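Local coordinates for secreted protein (Streptomyces lividans TK24, PDB 5LXZ), which is probably a copper metalloradical oxidase of the galactose oxidase-like AA5 family, built round a Kelch-type beta-propeller with added beta domains, at residues Thr84-Gly89 against Tyr279-Lys284; Thr252-Gly257 against Gly307-Ser312; Phe302-Gly307 against Ala386-Asp391. The protein carries 1 engineered substitution. All blocks are in the same frame, centred on the assembly; numbering follows the deposited sequence.

Read from the N terminus, the three contacts illustrate how neighbouring blades of a beta-propeller are joined through their hairpin turns. Residues 84-89 open contact 1, which closes almost 200 residues later at 279-284, tying the sheet of strand 81-85 to the four-stranded sheet that begins with strand 250-253. Before it closes, 252-257 has opened contact 2, so the two cross; contact 2 reaches into the next sheet at 307-312. Contact 3 starts at 302-307, just ahead of that closure, and therefore crosses contact 2, sharing Gly-307 with it, before ending at 386-391 in the sheet that begins with strand 353-356. Contacts 1 and 3 lie in series, with contact 2 as the step between them.

Contact 1: Thr84-Gly89 against Tyr279-Lys284; sequences TQLANG and YDPKTK
Leu-86 meets Tyr-279 and Pro-281 where two blades of the propeller lie side by side: the turn after strand 81-85 packs on Tyr-279 of strand 277-280 and on Pro-281, two residues on, in the following Kelch blade. From the backbone, the CB of Leu-86 heads for the other segment, yet neither CB nor CG comes within contact distance of it. With CG anti to the carbonyl carbon (chi1 -62°), the fork of the side chain is carried forward and its two methyls divide the work. CD1 approaches the Tyr-279 ring obliquely, 4.3 Å from CE2, while CD2 lies 4.2 Å from CG of Pro-281. The leucine also rests on Ile-259, Leu-92 and Glu-228, and the last of these is also hydrogen-bonded, through OE2, to Tyr-279 OH, which ties down the far end of the ring.

Each segment is shaped by its own turn. Leu-86 to Gly-89 forms a type I turn, closed by Gly-89 N to Leu-86 O at 3.0 Å. Opposite, the Asp-280 carbonyl O receives both Thr-283 N and Lys-284 N. An Asx turn accompanies it, Lys-282 N meeting Asp-280 OD1 at 3.0 Å from above the carboxylate plane. Nearer the surface a single water spans the two turns, accepting from Asn-88 ND2 at 3.0 Å and, weakly, from Lys-284 NZ at 3.3 Å.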
loop_
_atom_site.group_PDB
_atom_site.type_symbol
_atom_site.label_atom_id
_atom_site.label_comp_id
_atom_site.label_asym_id
_atom_site.label_seq_id
_atom_site.Cartn_x
_atom_site.Cartn_y
_atom_site.Cartn_z
ATOM N N THR A 84 6.777 -0.418 7.775
ATOM C CA THR A 84 6.894 -1.836 7.997
ATOM C C THR A 84 7.405 -2.068 9.428
ATOM O O THR A 84 8.025 -1.191 10.042
ATOM C CB THR A 84 7.734 -2.504 6.903
ATOM O OG1 THR A 84 7.430 -3.917 6.843
ATOM C CG2 THR A 84 9.195 -2.263 7.123
ATOM N N GLN A 85 7.105 -3.236 9.970
ATOM C CA GLN A 85 7.589 -3.630 11.287
ATOM C C GLN A 85 9.061 -3.942 11.285
ATOM O O GLN A 85 9.543 -4.703 10.462
ATOM C CB GLN A 85 6.822 -4.872 11.757
ATOM C CG GLN A 85 7.105 -5.163 13.234
ATOM C CD GLN A 85 6.819 -6.569 13.734
ATOM O OE1 GLN A 85 7.364 -6.976 14.785
ATOM N NE2 GLN A 85 5.937 -7.290 13.088
ATOM N N LEU A 86 9.771 -3.370 12.233
ATOM C CA LEU A 86 11.165 -3.686 12.491
ATOM C C LEU A 86 11.270 -4.913 13.395
ATOM O O LEU A 86 10.309 -5.370 13.985
ATOM C CB LEU A 86 11.825 -2.496 13.168
ATOM C CG LEU A 86 11.840 -1.225 12.340
ATOM C CD1 LEU A 86 12.506 -0.149 13.155
ATOM C CD2 LEU A 86 12.496 -1.382 10.986
ATOM N N ALA A 87 12.476 -5.451 13.472
ATOM C CA ALA A 87 12.700 -6.645 14.316
ATOM C C ALA A 87 12.332 -6.471 15.769
ATOM O O ALA A 87 11.901 -7.427 16.444
ATOM C CB ALA A 87 14.148 -7.109 14.205
ATOM N N ASN A 88 12.444 -5.247 16.296
ATOM C CA ASN A 88 11.995 -5.028 17.658
ATOM C C ASN A 88 10.527 -4.720 17.875
ATOM O O ASN A 88 10.103 -4.420 18.994
ATOM C CB ASN A 88 12.851 -3.952 18.294
ATOM C CG ASN A 88 12.582 -2.576 17.735
ATOM O OD1 ASN A 88 11.776 -2.374 16.810
ATOM N ND2 ASN A 88 13.302 -1.601 18.282
ATOM N N GLY A 89 9.697 -4.838 16.838
ATOM C CA GLY A 89 8.271 -4.570 16.964
ATOM C C GLY A 89 7.889 -3.136 16.744
ATOM O O GLY A 89 6.717 -2.821 16.623
ATOM N N TYR A 279 17.407 1.713 5.301
ATOM C CA TYR A 279 17.473 2.054 6.713
ATOM C C TYR A 279 18.089 0.898 7.452
ATOM O O TYR A 279 17.606 -0.221 7.359
ATOM C CB TYR A 279 16.067 2.259 7.256
ATOM C CG TYR A 279 15.979 2.691 8.701
ATOM C CD1 TYR A 279 16.298 3.991 9.063
ATOM C CD2 TYR A 279 15.570 1.820 9.694
ATOM C CE1 TYR A 279 16.149 4.406 10.352
ATOM C CE2 TYR A 279 15.406 2.241 11.000
ATOM C CZ TYR A 279 15.691 3.534 11.311
ATOM O OH TYR A 279 15.499 3.918 12.612
ATOM N N ASP A 280 19.151 1.171 8.214
ATOM C CA ASP A 280 19.718 0.165 9.078
ATOM C C ASP A 280 19.181 0.387 10.472
ATOM O O ASP A 280 19.504 1.389 11.118
ATOM C CB ASP A 280 21.240 0.350 9.068
ATOM C CG ASP A 280 21.945 -0.704 9.870
ATOM O OD1 ASP A 280 21.284 -1.451 10.595
ATOM O OD2 ASP A 280 23.197 -0.753 9.711
ATOM N N PRO A 281 18.329 -0.496 11.006
ATOM C CA PRO A 281 17.785 -0.289 12.348
ATOM C C PRO A 281 18.841 -0.201 13.464
ATOM O O PRO A 281 18.590 0.390 14.507
ATOM C CB PRO A 281 16.885 -1.510 12.563
ATOM C CG PRO A 281 16.603 -1.964 11.187
ATOM C CD PRO A 281 17.787 -1.719 10.364
ATOM N N LYS A 282 19.996 -0.780 13.194
ATOM C CA LYS A 282 21.089 -0.746 14.199
ATOM C C LYS A 282 21.756 0.613 14.284
ATOM O O LYS A 282 22.307 0.968 15.328
ATOM C CB LYS A 282 22.138 -1.808 13.896
ATOM C CG LYS A 282 21.608 -3.218 14.075
ATOM C CD LYS A 282 22.658 -4.252 13.747
ATOM C CE LYS A 282 22.189 -5.641 14.167
ATOM N NZ LYS A 282 23.269 -6.661 13.932
ATOM N N THR A 283 21.722 1.385 13.218
ATOM C CA THR A 283 22.266 2.755 13.238
ATOM C C THR A 283 21.226 3.856 13.224
ATOM O O THR A 283 21.547 5.012 13.441
ATOM C CB THR A 283 23.190 2.997 12.073
ATOM O OG1 THR A 283 22.439 2.845 10.863
ATOM C CG2 THR A 283 24.321 2.008 12.048
ATOM N N LYS A 284 19.977 3.499 12.921
ATOM C CA LYS A 284 18.884 4.469 12.773
ATOM C C LYS A 284 19.204 5.500 11.685
ATOM O O LYS A 284 18.775 6.644 11.765
ATOM C CB LYS A 284 18.468 5.103 14.108
ATOM C CG LYS A 284 17.955 4.092 15.114
ATOM C CD LYS A 284 17.704 4.755 16.461
ATOM C CE LYS A 284 17.096 3.818 17.525
ATOM N NZ LYS A 284 17.589 2.430 17.529
HETATM O O HOH W 1 14.596 1.019 17.696
#

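Contact 2: Thr252-Gly257 against Gly307-Ser312. With EDO (1,2-ethanediol), chain N.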
loop_
_atom_site.group_PDB
_atom_site.type_symbol
_atom_site.label_atom_id
_atom_site.label_comp_id
_atom_site.label_asym_id
_atom_site.label_seq_id
_atom_site.Cartn_x
_atom_site.Cartn_y
_atom_site.Cartn_z
ATOM N N THR A 252 10.167 -2.012 2.682
ATOM C CA THR A 252 10.097 -3.473 2.721
ATOM C C THR A 252 11.380 -4.055 3.301
ATOM O O THR A 252 12.463 -3.559 3.048
ATOM C CB THR A 252 9.749 -4.020 1.307
ATOM O OG1 THR A 252 9.305 -5.375 1.418
ATOM C CG2 THR A 252 10.852 -3.903 0.338
ATOM N N THR A 253 11.238 -5.088 4.109
ATOM C CA THR A 253 12.408 -5.693 4.779
ATOM C C THR A 253 13.214 -6.573 3.861
ATOM O O THR A 253 12.647 -7.393 3.120
ATOM C CB THR A 253 11.893 -6.551 5.914
ATOM O OG1 THR A 253 11.117 -5.717 6.799
ATOM C CG2 THR A 253 13.033 -7.220 6.662
ATOM N N LEU A 254 14.521 -6.399 3.903
ATOM C CA LEU A 254 15.448 -7.217 3.130
ATOM C C LEU A 254 15.941 -8.426 3.956
ATOM O O LEU A 254 15.640 -8.575 5.131
ATOM C CB LEU A 254 16.625 -6.354 2.670
ATOM C CG LEU A 254 16.263 -5.169 1.772
ATOM C CD1 LEU A 254 17.526 -4.364 1.458
ATOM C CD2 LEU A 254 15.628 -5.622 0.467
ATOM N N GLY A 255 16.700 -9.296 3.312
ATOM C CA GLY A 255 17.169 -10.497 3.999
ATOM C C GLY A 255 18.103 -10.215 5.160
ATOM O O GLY A 255 18.135 -11.020 6.100
ATOM N N ASP A 256 18.813 -9.097 5.127
ATOM C CA ASP A 256 19.667 -8.688 6.238
ATOM C C ASP A 256 18.930 -7.938 7.359
ATOM O O ASP A 256 19.564 -7.484 8.313
ATOM C CB ASP A 256 20.877 -7.888 5.740
ATOM C CG ASP A 256 20.503 -6.624 5.013
ATOM O OD1 ASP A 256 19.339 -6.224 5.008
ATOM O OD2 ASP A 256 21.407 -5.994 4.387
ATOM N N GLY A 257 17.615 -7.777 7.252
ATOM C CA GLY A 257 16.824 -7.109 8.243
ATOM C C GLY A 257 16.821 -5.579 8.081
ATOM O O GLY A 257 16.163 -4.880 8.849
ATOM N N GLY A 307 16.147 -14.271 -0.986
ATOM C CA GLY A 307 16.632 -12.945 -0.656
ATOM C C GLY A 307 16.385 -11.860 -1.676
ATOM O O GLY A 307 16.669 -10.715 -1.435
ATOM N N LYS A 308 15.901 -12.264 -2.838
ATOM C CA LYS A 308 15.480 -11.317 -3.846
ATOM C C LYS A 308 14.112 -10.785 -3.485
ATOM O O LYS A 308 13.451 -11.275 -2.600
ATOM C CB LYS A 308 15.523 -11.952 -5.252
ATOM C CG LYS A 308 16.922 -12.508 -5.572
ATOM C CD LYS A 308 17.021 -12.984 -7.014
ATOM C CE LYS A 308 18.382 -13.693 -7.211
ATOM N NZ LYS A 308 18.563 -14.305 -8.556
ATOM N N ILE A 309 13.732 -9.736 -4.185
ATOM C CA ILE A 309 12.472 -9.064 -3.971
ATOM C C ILE A 309 11.539 -9.351 -5.133
ATOM O O ILE A 309 11.914 -9.147 -6.302
ATOM C CB ILE A 309 12.694 -7.556 -3.832
ATOM C CG1 ILE A 309 13.315 -7.194 -2.491
ATOM C CG2 ILE A 309 11.380 -6.746 -4.007
ATOM C CD1 ILE A 309 12.426 -7.352 -1.249
ATOM N N PHE A 310 10.326 -9.814 -4.816
ATOM C CA PHE A 310 9.321 -9.972 -5.803
ATOM C C PHE A 310 8.478 -8.733 -5.908
ATOM O O PHE A 310 7.936 -8.278 -4.912
ATOM C CB PHE A 310 8.424 -11.165 -5.479
ATOM C CG PHE A 310 7.359 -11.424 -6.520
ATOM C CD1 PHE A 310 7.731 -11.634 -7.843
ATOM C CD2 PHE A 310 6.040 -11.385 -6.212
ATOM C CE1 PHE A 310 6.771 -11.891 -8.803
ATOM C CE2 PHE A 310 5.064 -11.644 -7.189
ATOM C CZ PHE A 310 5.446 -11.891 -8.463
ATOM N N TYR A 311 8.428 -8.192 -7.124
ATOM C CA TYR A 311 7.511 -7.078 -7.456
ATOM C C TYR A 311 6.359 -7.688 -8.167
ATOM O O TYR A 311 6.514 -8.209 -9.277
ATOM C CB TYR A 311 8.229 -6.070 -8.319
ATOM C CG TYR A 311 7.347 -4.987 -8.907
ATOM C CD1 TYR A 311 6.482 -4.232 -8.088
ATOM C CD2 TYR A 311 7.391 -4.673 -10.243
ATOM C CE1 TYR A 311 5.696 -3.218 -8.621
ATOM C CE2 TYR A 311 6.666 -3.628 -10.750
ATOM C CZ TYR A 311 5.809 -2.905 -9.940
ATOM O OH TYR A 311 5.070 -1.843 -10.383
ATOM N N SER A 312 5.160 -7.533 -7.604
ATOM C CA SER A 312 3.992 -8.189 -8.166
ATOM C C SER A 312 3.427 -7.388 -9.343
ATOM O O SER A 312 2.579 -7.922 -10.045
ATOM C CB SER A 312 2.898 -8.353 -7.125
ATOM O OG SER A 312 2.290 -7.097 -6.843
HETATM C C1 EDO N . 19.008 -9.331 0.268
HETATM O O1 EDO N . 17.606 -9.325 0.612
HETATM C C2 EDO N . 19.810 -8.256 0.989
HETATM O O2 EDO N . 19.665 -8.371 2.393
#
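Two adjacent Kelch blades meet here, through Ile-309 on one side and Thr-252 and Leu-254 on the other, each segment belonging to the hairpin between the first two strands of its sheet. Ile-309 supplies the apolar part of the contact. Its CG1 lies beside the backbone N, anti to the carbonyl carbon (chi1 -74°), which sends CD1 out toward the neighbouring blade. There CD1 touches CD2 of Leu-254 at 4.0 Å, the two side chains crossing at about a right angle, and CG2 of Thr-252 at 4.1 Å, these two reaching for each other tip to tip. Thr-252 thus shows one face of each kind: its methyl packs on Ile-309, whereas OG1, anti to the backbone N, is turned to the carbonyl O of Leu-301.

The polar part passes through a 1,2-ethanediol molecule, probably from the crystallisation liquor. Its O1 accepts a nearly straight bond from Gly-255 N (2.8 Å, 164°) and donates to Gly-307 O at 2.6 Å, so one hydroxyl bridges both turns. The other, O2, takes Asp-256 N at 3.0 Å over a more bent path (138°). The diol thus holds two N-H groups of the type I turn from Leu-254 to Gly-257, which is closed by the bond of Gly-257 N to Leu-254 O.

In the fold, strand 250-253 begins two residues after the copper ligand Tyr-248 and pairs with strand 259-262, on whose Leu-260 Leu-254 rests, while strand 309-311 runs between strands 301-303 and 328-330, Ile-309 lying against Leu-301 and Trp-330.

Contact 3: Phe302-Gly307 against Ala386-Asp391; sequences FLMQNG and ADLKAD. With EDO (1,2-ethanediol), chain N.
Met-304 and Leu-388 carry the apolar half of a contact between successive propeller blades, in which the turn after strand 301-303 faces the turn after strand 383-387. The methionine chain bends at its end (chi3 48°), so that its outer part wraps one leucine methyl: Leu-388 CD1 lies 3.8 Å from Met-304 SD, with Met-304 CE and Met-304 CG little farther off. The two side chains cross at about a right angle. Leu-388 CD1 also lies against the Phe-310 ring, while Met-304 packs on the backbone N and CB of that phenylalanine.

The polar half lies nearer the solvent, where Gln-305 and Lys-389, both extended beyond CG, approach without bonding directly; Gln-305 OE1 stands 3.7 Å from Lys-389 NZ. A water joins them, donating to Gln-305 OE1 at 2.8 Å and accepting a weak bond from Lys-389 NZ. A shared acceptor makes the second link, since Gln-305 NE2 and Lys-389 NZ both hydrogen-bond to the carbonyl O of Gln-361. A leucine in place of Gln-305 would probably leave that carbonyl with the lysine but without its amide donor, and the bridging water without the acceptor that orients it.

Bonds within each segment set the shape of its turn. Met-304 to Gly-307 is a type I turn, and so is Asp-387 to Ala-390, the latter closed by a longer bond of 3.3 Å from Ala-390 N to Asp-387 O. Within it sits an Asx turn: Lys-389 N gives its hydrogen to Asp-387 OD1 at 2.9 Å, arriving on the anti side, 25° out of the carboxylate plane.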
loop_
_atom_site.group_PDB
_atom_site.type_symbol
_atom_site.label_atom_id
_atom_site.label_comp_id
_atom_site.label_asym_id
_atom_site.label_seq_id
_atom_site.Cartn_x
_atom_site.Cartn_y
_atom_site.Cartn_z
ATOM N N PHE A 302 7.966 -7.761 -2.112
ATOM C CA PHE A 302 7.985 -8.787 -1.056
ATOM C C PHE A 302 9.321 -9.507 -1.044
ATOM O O PHE A 302 9.835 -9.891 -2.096
ATOM C CB PHE A 302 6.907 -9.823 -1.325
ATOM C CG PHE A 302 5.494 -9.315 -1.107
ATOM C CD1 PHE A 302 4.843 -8.594 -2.067
ATOM C CD2 PHE A 302 4.837 -9.565 0.076
ATOM C CE1 PHE A 302 3.561 -8.118 -1.838
ATOM C CE2 PHE A 302 3.562 -9.122 0.298
ATOM C CZ PHE A 302 2.936 -8.368 -0.653
ATOM N N LEU A 303 9.815 -9.816 0.155
ATOM C CA LEU A 303 11.029 -10.607 0.262
ATOM C C LEU A 303 10.755 -12.072 -0.011
ATOM O O LEU A 303 9.932 -12.713 0.670
ATOM C CB LEU A 303 11.623 -10.440 1.660
ATOM C CG LEU A 303 12.945 -11.152 1.913
ATOM C CD1 LEU A 303 14.072 -10.572 1.079
ATOM C CD2 LEU A 303 13.261 -10.963 3.401
ATOM N N MET A 304 11.546 -12.640 -0.925
ATOM C CA MET A 304 11.481 -14.033 -1.321
ATOM C C MET A 304 12.488 -14.868 -0.501
ATOM O O MET A 304 13.453 -14.339 0.073
ATOM C CB MET A 304 11.838 -14.157 -2.791
ATOM C CG MET A 304 10.932 -13.345 -3.696
ATOM S SD MET A 304 11.584 -13.179 -5.387
ATOM C CE MET A 304 12.053 -14.866 -5.833
ATOM N N GLN A 305 12.309 -16.166 -0.536
ATOM C CA GLN A 305 13.197 -17.052 0.241
ATOM C C GLN A 305 14.622 -17.046 -0.205
ATOM O O GLN A 305 15.496 -17.362 0.603
ATOM C CB GLN A 305 12.645 -18.471 0.225
ATOM C CG GLN A 305 11.476 -18.560 1.163
ATOM C CD GLN A 305 10.783 -19.894 1.095
ATOM O OE1 GLN A 305 11.420 -20.944 1.040
ATOM N NE2 GLN A 305 9.480 -19.864 1.047
ATOM N N ASN A 306 14.888 -16.683 -1.470
ATOM C CA ASN A 306 16.270 -16.530 -1.923
ATOM C C ASN A 306 16.885 -15.149 -1.666
ATOM O O ASN A 306 17.963 -14.855 -2.144
ATOM C CB ASN A 306 16.384 -16.946 -3.387
ATOM C CG ASN A 306 15.668 -16.003 -4.331
ATOM O OD1 ASN A 306 15.071 -14.996 -3.915
ATOM N ND2 ASN A 306 15.677 -16.356 -5.605
ATOM N N GLY A 307 16.147 -14.271 -0.986
ATOM C CA GLY A 307 16.632 -12.945 -0.656
ATOM C C GLY A 307 16.385 -11.860 -1.676
ATOM O O GLY A 307 16.669 -10.715 -1.435
ATOM N N ALA A 386 1.281 -16.264 -9.098
ATOM C CA ALA A 386 2.611 -16.652 -9.525
ATOM C C ALA A 386 3.222 -17.534 -8.476
ATOM O O ALA A 386 3.231 -17.178 -7.310
ATOM C CB ALA A 386 3.494 -15.466 -9.774
ATOM N N ASP A 387 3.770 -18.666 -8.891
ATOM C CA ASP A 387 4.490 -19.601 -8.033
ATOM C C ASP A 387 5.992 -19.404 -8.197
ATOM O O ASP A 387 6.580 -19.823 -9.226
ATOM C CB ASP A 387 4.112 -21.042 -8.380
ATOM C CG ASP A 387 4.792 -22.066 -7.470
ATOM O OD1 ASP A 387 5.776 -21.764 -6.814
ATOM O OD2 ASP A 387 4.247 -23.204 -7.470
ATOM N N LEU A 388 6.628 -18.765 -7.246
ATOM C CA LEU A 388 8.016 -18.432 -7.403
ATOM C C LEU A 388 8.985 -19.552 -7.080
ATOM O O LEU A 388 10.200 -19.342 -7.168
ATOM C CB LEU A 388 8.341 -17.201 -6.610
ATOM C CG LEU A 388 7.555 -15.959 -6.901
ATOM C CD1 LEU A 388 8.234 -14.760 -6.315
ATOM C CD2 LEU A 388 7.252 -15.767 -8.376
ATOM N N LYS A 389 8.469 -20.720 -6.716
ATOM C CA LYS A 389 9.329 -21.910 -6.619
ATOM C C LYS A 389 9.605 -22.540 -7.976
ATOM O O LYS A 389 10.547 -23.317 -8.095
ATOM C CB LYS A 389 8.768 -22.904 -5.572
ATOM C CG LYS A 389 9.213 -22.453 -4.175
ATOM C CD LYS A 389 9.016 -23.389 -2.993
ATOM C CE LYS A 389 9.737 -22.815 -1.777
ATOM N NZ LYS A 389 9.505 -23.616 -0.557
ATOM N N ALA A 390 8.818 -22.207 -9.001
ATOM C CA ALA A 390 9.054 -22.717 -10.342
ATOM C C ALA A 390 10.381 -22.198 -10.917
ATOM O O ALA A 390 10.853 -21.072 -10.596
ATOM C CB ALA A 390 7.876 -22.384 -11.251
ATOM N N ASP A 391 11.013 -23.019 -11.758
ATOM C CA ASP A 391 12.247 -22.591 -12.451
ATOM C C ASP A 391 11.973 -21.466 -13.435
ATOM O O ASP A 391 12.773 -20.527 -13.518
ATOM C CB ASP A 391 12.932 -23.764 -13.170
ATOM C CG ASP A 391 13.504 -24.793 -12.197
ATOM O OD1 ASP A 391 14.090 -24.385 -11.164
ATOM O OD2 ASP A 391 13.361 -26.007 -12.465
HETATM C C1 EDO N . 19.008 -9.331 0.268
HETATM O O1 EDO N . 17.606 -9.325 0.612
HETATM C C2 EDO N . 19.810 -8.256 0.989
HETATM O O2 EDO N . 19.665 -8.371 2.393
HETATM O O HOH W 2 10.072 -22.887 2.525
#